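Local coordinates for microcin B17-processing protein McbD (PDB 6GRH) that is needed to convert the inactive microcin B17 precursor peptide into the active antibiotic, as a YcaO-family member of the processing complex, at residues 103-115 with 120-132. The protein carries 1 engineered substitution. Sequence-based numbering, arbitrary orientation. Where two conformers were deposited one is given.
Sequences IITHKFKTVRAFN and EQQEIPAVIIALD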
loop_
_atom_site.group_PDB
_atom_site.type_symbol
_atom_site.label_atom_id
_atom_site.label_comp_id
_atom_site.label_asym_id
_atom_site.label_seq_id
_atom_site.Cartn_x
_atom_site.Cartn_y
_atom_site.Cartn_z
ATOM N N ILE E 103 -69.037 -8.079 -1.038
ATOM C CA ILE E 103 -67.824 -8.285 -0.235
ATOM C C ILE E 103 -67.701 -9.729 0.251
ATOM O O ILE E 103 -66.610 -10.295 0.161
ATOM C CB ILE E 103 -67.739 -7.312 0.964
ATOM C CG1 ILE E 103 -67.545 -5.880 0.463
ATOM C CG2 ILE E 103 -66.592 -7.701 1.902
ATOM C CD1 ILE E 103 -67.892 -4.815 1.471
ATOM N N ILE E 104 -68.782 -10.329 0.763
ATOM C CA ILE E 104 -68.633 -11.684 1.310
ATOM C C ILE E 104 -68.556 -12.790 0.259
ATOM O O ILE E 104 -68.094 -13.884 0.586
ATOM C CB ILE E 104 -69.622 -12.038 2.453
ATOM C CG1 ILE E 104 -71.067 -12.206 1.969
ATOM C CG2 ILE E 104 -69.501 -11.017 3.590
ATOM C CD1 ILE E 104 -72.002 -12.694 3.060
ATOM N N THR E 105 -68.959 -12.523 -0.988
ATOM C CA THR E 105 -68.872 -13.543 -2.044
ATOM C C THR E 105 -67.636 -13.397 -2.928
ATOM O O THR E 105 -67.326 -14.308 -3.691
ATOM C CB THR E 105 -70.128 -13.594 -2.941
ATOM O OG1 THR E 105 -70.273 -12.361 -3.650
ATOM C CG2 THR E 105 -71.389 -13.854 -2.112
ATOM N N HIS E 106 -66.932 -12.272 -2.838
ATOM C CA HIS E 106 -65.752 -12.067 -3.666
ATOM C C HIS E 106 -64.598 -12.980 -3.197
ATOM O O HIS E 106 -64.357 -13.134 -1.992
ATOM C CB HIS E 106 -65.316 -10.599 -3.642
ATOM C CG HIS E 106 -64.169 -10.302 -4.558
ATOM N ND1 HIS E 106 -64.301 -10.297 -5.932
ATOM C CD2 HIS E 106 -62.869 -10.027 -4.301
ATOM C CE1 HIS E 106 -63.130 -10.019 -6.479
ATOM N NE2 HIS E 106 -62.245 -9.849 -5.512
ATOM N N LYS E 107 -63.907 -13.578 -4.163
ATOM C CA LYS E 107 -62.749 -14.413 -3.899
ATOM C C LYS E 107 -61.487 -13.536 -3.898
ATOM O O LYS E 107 -60.972 -13.188 -4.958
ATOM C CB LYS E 107 -62.645 -15.544 -4.930
ATOM C CG LYS E 107 -63.753 -16.580 -4.834
ATOM C CD LYS E 107 -63.431 -17.863 -5.608
ATOM C CE LYS E 107 -64.254 -19.063 -5.126
ATOM N NZ LYS E 107 -64.000 -19.418 -3.689
ATOM N N PHE E 108 -61.018 -13.171 -2.701
ATOM C CA PHE E 108 -59.795 -12.363 -2.538
ATOM C C PHE E 108 -58.524 -13.188 -2.680
ATOM O O PHE E 108 -58.438 -14.323 -2.211
ATOM C CB PHE E 108 -59.758 -11.700 -1.161
ATOM C CG PHE E 108 -60.750 -10.601 -0.990
ATOM C CD1 PHE E 108 -62.023 -10.860 -0.496
ATOM C CD2 PHE E 108 -60.417 -9.301 -1.338
ATOM C CE1 PHE E 108 -62.936 -9.836 -0.332
ATOM C CE2 PHE E 108 -61.334 -8.268 -1.183
ATOM C CZ PHE E 108 -62.597 -8.537 -0.680
ATOM N N LYS E 109 -57.514 -12.588 -3.296
ATOM C CA LYS E 109 -56.172 -13.155 -3.266
ATOM C C LYS E 109 -55.733 -13.173 -1.788
ATOM O O LYS E 109 -56.066 -12.268 -1.033
ATOM C CB LYS E 109 -55.215 -12.334 -4.115
ATOM C CG LYS E 109 -55.560 -12.237 -5.605
ATOM C CD LYS E 109 -55.421 -13.582 -6.293
ATOM C CE LYS E 109 -55.575 -13.478 -7.800
ATOM N NZ LYS E 109 -54.306 -13.080 -8.472
ATOM N N THR E 110 -55.055 -14.236 -1.383
ATOM C CA THR E 110 -54.700 -14.477 0.007
ATOM C C THR E 110 -53.196 -14.387 0.261
ATOM O O THR E 110 -52.372 -14.623 -0.625
ATOM C CB THR E 110 -55.129 -15.889 0.429
ATOM O OG1 THR E 110 -54.571 -16.840 -0.482
ATOM C CG2 THR E 110 -56.635 -16.022 0.432
ATOM N N VAL E 111 -52.861 -14.022 1.488
ATOM C CA VAL E 111 -51.522 -14.186 2.035
ATOM C C VAL E 111 -51.615 -14.781 3.424
ATOM O O VAL E 111 -52.625 -14.612 4.119
ATOM C CB VAL E 111 -50.721 -12.866 2.127
ATOM C CG1 VAL E 111 -50.402 -12.361 0.736
ATOM C CG2 VAL E 111 -51.448 -11.800 2.937
ATOM N N ARG E 112 -50.523 -15.430 3.819
ATOM C CA ARG E 112 -50.424 -16.133 5.086
ATOM C C ARG E 112 -50.417 -15.121 6.247
ATOM O O ARG E 112 -49.918 -14.004 6.100
ATOM C CB ARG E 112 -49.178 -17.045 5.099
ATOM C CG ARG E 112 -47.856 -16.287 5.239
ATOM C CD ARG E 112 -46.644 -17.174 5.033
ATOM N NE ARG E 112 -46.411 -17.504 3.640
ATOM C CZ ARG E 112 -45.891 -16.676 2.731
ATOM N NH1 ARG E 112 -45.569 -15.409 3.018
ATOM N NH2 ARG E 112 -45.724 -17.112 1.491
ATOM N N ALA E 113 -51.000 -15.507 7.377
ATOM C CA ALA E 113 -50.946 -14.692 8.583
ATOM C C ALA E 113 -51.205 -15.538 9.812
ATOM O O ALA E 113 -51.696 -16.673 9.710
ATOM C CB ALA E 113 -51.949 -13.551 8.499
ATOM N N PHE E 114 -50.890 -14.999 10.975
ATOM C CA PHE E 114 -51.395 -15.580 12.216
ATOM C C PHE E 114 -51.953 -14.510 13.126
ATOM O O PHE E 114 -51.542 -13.355 13.052
ATOM C CB PHE E 114 -50.320 -16.426 12.919
ATOM C CG PHE E 114 -49.062 -15.679 13.289
ATOM C CD1 PHE E 114 -48.964 -15.002 14.518
ATOM C CD2 PHE E 114 -47.949 -15.710 12.462
ATOM C CE1 PHE E 114 -47.791 -14.339 14.876
ATOM C CE2 PHE E 114 -46.785 -15.045 12.816
ATOM C CZ PHE E 114 -46.704 -14.369 14.034
ATOM N N ASN E 115 -52.906 -14.895 13.969
ATOM C CA ASN E 115 -53.490 -13.984 14.948
ATOM C C ASN E 115 -52.426 -13.635 15.995
ATOM O O ASN E 115 -51.797 -14.519 16.580
ATOM C CB ASN E 115 -54.737 -14.627 15.591
ATOM C CG ASN E 115 -55.412 -13.730 16.630
ATOM O OD1 ASN E 115 -54.932 -13.578 17.759
ATOM N ND2 ASN E 115 -56.546 -13.156 16.259
ATOM N N GLU E 120 -53.188 -18.418 16.020
ATOM C CA GLU E 120 -54.002 -19.206 15.106
ATOM C C GLU E 120 -53.666 -18.801 13.661
ATOM O O GLU E 120 -53.744 -17.629 13.287
ATOM C CB GLU E 120 -55.503 -19.019 15.392
ATOM C CG GLU E 120 -56.421 -19.598 14.318
ATOM C CD GLU E 120 -57.895 -19.634 14.703
ATOM O OE1 GLU E 120 -58.319 -18.944 15.654
ATOM O OE2 GLU E 120 -58.646 -20.363 14.031
ATOM N N GLN E 121 -53.288 -19.794 12.871
ATOM C CA GLN E 121 -52.920 -19.577 11.491
ATOM C C GLN E 121 -54.151 -19.336 10.640
ATOM O O GLN E 121 -55.184 -19.957 10.840
ATOM C CB GLN E 121 -52.161 -20.775 10.952
ATOM C CG GLN E 121 -50.846 -21.014 11.675
ATOM C CD GLN E 121 -50.020 -22.065 10.982
ATOM O OE1 GLN E 121 -49.539 -21.839 9.880
ATOM N NE2 GLN E 121 -49.865 -23.230 11.615
ATOM N N GLN E 122 -54.021 -18.417 9.691
ATOM C CA GLN E 122 -55.103 -18.110 8.760
ATOM C C GLN E 122 -54.536 -17.399 7.524
ATOM O O GLN E 122 -53.327 -17.414 7.292
ATOM C CB GLN E 122 -56.166 -17.262 9.467
ATOM C CG GLN E 122 -55.681 -15.915 9.935
ATOM C CD GLN E 122 -56.830 -15.002 10.290
ATOM O OE1 GLN E 122 -57.464 -15.178 11.323
ATOM N NE2 GLN E 122 -57.113 -14.024 9.425
ATOM N N GLU E 123 -55.412 -16.815 6.721
ATOM C CA GLU E 123 -55.015 -15.915 5.673
ATOM C C GLU E 123 -55.757 -14.594 5.795
ATOM O O GLU E 123 -56.806 -14.502 6.439
ATOM C CB GLU E 123 -55.249 -16.563 4.306
ATOM C CG GLU E 123 -54.285 -17.694 4.010
ATOM C CD GLU E 123 -54.700 -18.551 2.838
ATOM O OE1 GLU E 123 -55.862 -18.993 2.791
ATOM O OE2 GLU E 123 -53.851 -18.804 1.963
ATOM N N ILE E 124 -55.181 -13.569 5.190
ATOM C CA ILE E 124 -55.815 -12.273 5.095
ATOM C C ILE E 124 -55.743 -11.822 3.636
ATOM O O ILE E 124 -54.999 -12.426 2.841
ATOM C CB ILE E 124 -55.188 -11.255 6.064
ATOM C CG1 ILE E 124 -53.698 -11.047 5.782
ATOM C CG2 ILE E 124 -55.405 -11.710 7.512
ATOM C CD1 ILE E 124 -53.081 -9.977 6.662
ATOM N N PRO E 125 -56.540 -10.796 3.263
ATOM C CA PRO E 125 -56.509 -10.348 1.874
ATOM C C PRO E 125 -55.183 -9.753 1.473
ATOM O O PRO E 125 -54.670 -8.862 2.150
ATOM C CB PRO E 125 -57.608 -9.287 1.819
ATOM C CG PRO E 125 -58.570 -9.734 2.850
ATOM C CD PRO E 125 -57.693 -10.202 3.976
ATOM N N ALA E 126 -54.657 -10.252 0.360
ATOM C CA ALA E 126 -53.397 -9.789 -0.192
ATOM C C ALA E 126 -53.443 -8.318 -0.609
ATOM O O ALA E 126 -52.406 -7.620 -0.536
ATOM C CB ALA E 126 -53.005 -10.652 -1.383
ATOM N N VAL E 127 -54.626 -7.844 -1.017
ATOM C CA VAL E 127 -54.792 -6.458 -1.466
ATOM C C VAL E 127 -54.378 -5.409 -0.405
ATOM O O VAL E 127 -53.985 -4.288 -0.741
ATOM C CB VAL E 127 -56.229 -6.210 -1.943
ATOM C CG1 VAL E 127 -57.204 -6.134 -0.763
ATOM C CG2 VAL E 127 -56.304 -4.966 -2.826
ATOM N N ILE E 128 -54.475 -5.778 0.867
ATOM C CA ILE E 128 -54.058 -4.894 1.954
ATOM C C ILE E 128 -52.516 -4.777 2.075
ATOM O O ILE E 128 -52.008 -3.743 2.500
ATOM C CB ILE E 128 -54.692 -5.341 3.295
ATOM C CG1 ILE E 128 -56.219 -5.335 3.148
ATOM C CG2 ILE E 128 -54.284 -4.412 4.437
ATOM C CD1 ILE E 128 -56.944 -6.058 4.253
ATOM N N ILE E 129 -51.805 -5.825 1.674
ATOM C CA ILE E 129 -50.377 -5.977 1.936
ATOM C C ILE E 129 -49.467 -5.602 0.770
ATOM O O ILE E 129 -48.441 -4.958 0.968
ATOM C CB ILE E 129 -50.104 -7.418 2.397
ATOM C CG1 ILE E 129 -50.063 -7.414 3.919
ATOM C CG2 ILE E 129 -48.801 -7.949 1.827
ATOM C CD1 ILE E 129 -50.889 -8.492 4.577
ATOM N N ALA E 130 -49.850 -6.000 -0.437
ATOM C CA ALA E 130 -49.040 -5.758 -1.629
ATOM C C ALA E 130 -49.187 -4.295 -2.100
ATOM O O ALA E 130 -50.298 -3.823 -2.257
ATOM C CB ALA E 130 -49.488 -6.719 -2.719
ATOM N N LEU E 131 -48.084 -3.586 -2.322
ATOM C CA LEU E 131 -48.187 -2.176 -2.704
ATOM C C LEU E 131 -48.283 -1.970 -4.221
ATOM O O LEU E 131 -48.837 -0.954 -4.673
ATOM C CB LEU E 131 -47.078 -1.357 -2.049
ATOM C CG LEU E 131 -47.452 -0.962 -0.609
ATOM C CD1 LEU E 131 -48.746 -1.604 -0.140
ATOM C CD2 LEU E 131 -46.331 -1.314 0.337
ATOM N N ASP E 132 -47.851 -2.963 -5.001
ATOM C CA ASP E 132 -47.962 -2.880 -6.468
ATOM C C ASP E 132 -49.414 -3.087 -6.939
ATOM O O ASP E 132 -50.253 -3.565 -6.180
ATOM C CB ASP E 132 -47.073 -3.934 -7.119
ATOM C CG ASP E 132 -47.613 -5.333 -6.929
ATOM O OD1 ASP E 132 -47.530 -5.860 -5.791
ATOM O OD2 ASP E 132 -48.167 -5.896 -7.901
HETATM O O HOH W 1 -56.835 -9.543 -1.587
HETATM O O HOH W 2 -51.799 -17.316 1.074
HETATM O O HOH W 3 -49.652 -19.275 8.920
#
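Val111 packs its two methyls against Ile124 and Ala126. Val111 CG2 lies 3.7 Å from Ile124 CG1, and the two side chains cross at a slant. Val111 CG1 sits beside the backbone N (chi1 -68°), and this turns it onto Ala126 CB, 3.8 Å away. In one of its two conformers Ile129 CD1 also reaches Val111 CG2. Next along the same face, Ala113 CB meets the CG2 branch of Ile124 at 4.0 Å. Tyr341 of strand 339-347 packs on Val111 and Ile129.

Strands 108-115 and 121-125 form an antiparallel beta hairpin. Val111 and Ile124 exchange a pair of backbone hydrogen bonds, and Ala113 and Gln122 exchange another. Beyond Pro125, Ala126 N bonds to Lys109 O at 2.8 Å. The chain then turns, and a water links Lys109 O to Val127 N. Phe108 CD2 touches Pro125 CB (4.2 Å).

Away from the Val111 face, the Glu123 side chain crosses that of Thr110 at an angle, with Glu123 CD 3.6 Å from Thr110 CB. A water donates to Glu123 OE2, while Glu123 OE1 makes a salt bridge to Lys74. Gln121 NE2 bonds to Asp37 of the McbB chain. The chemistry is therefore split: apolar packing and paired backbone bonds hold the hairpin, while polar ends tie it to its surroundings.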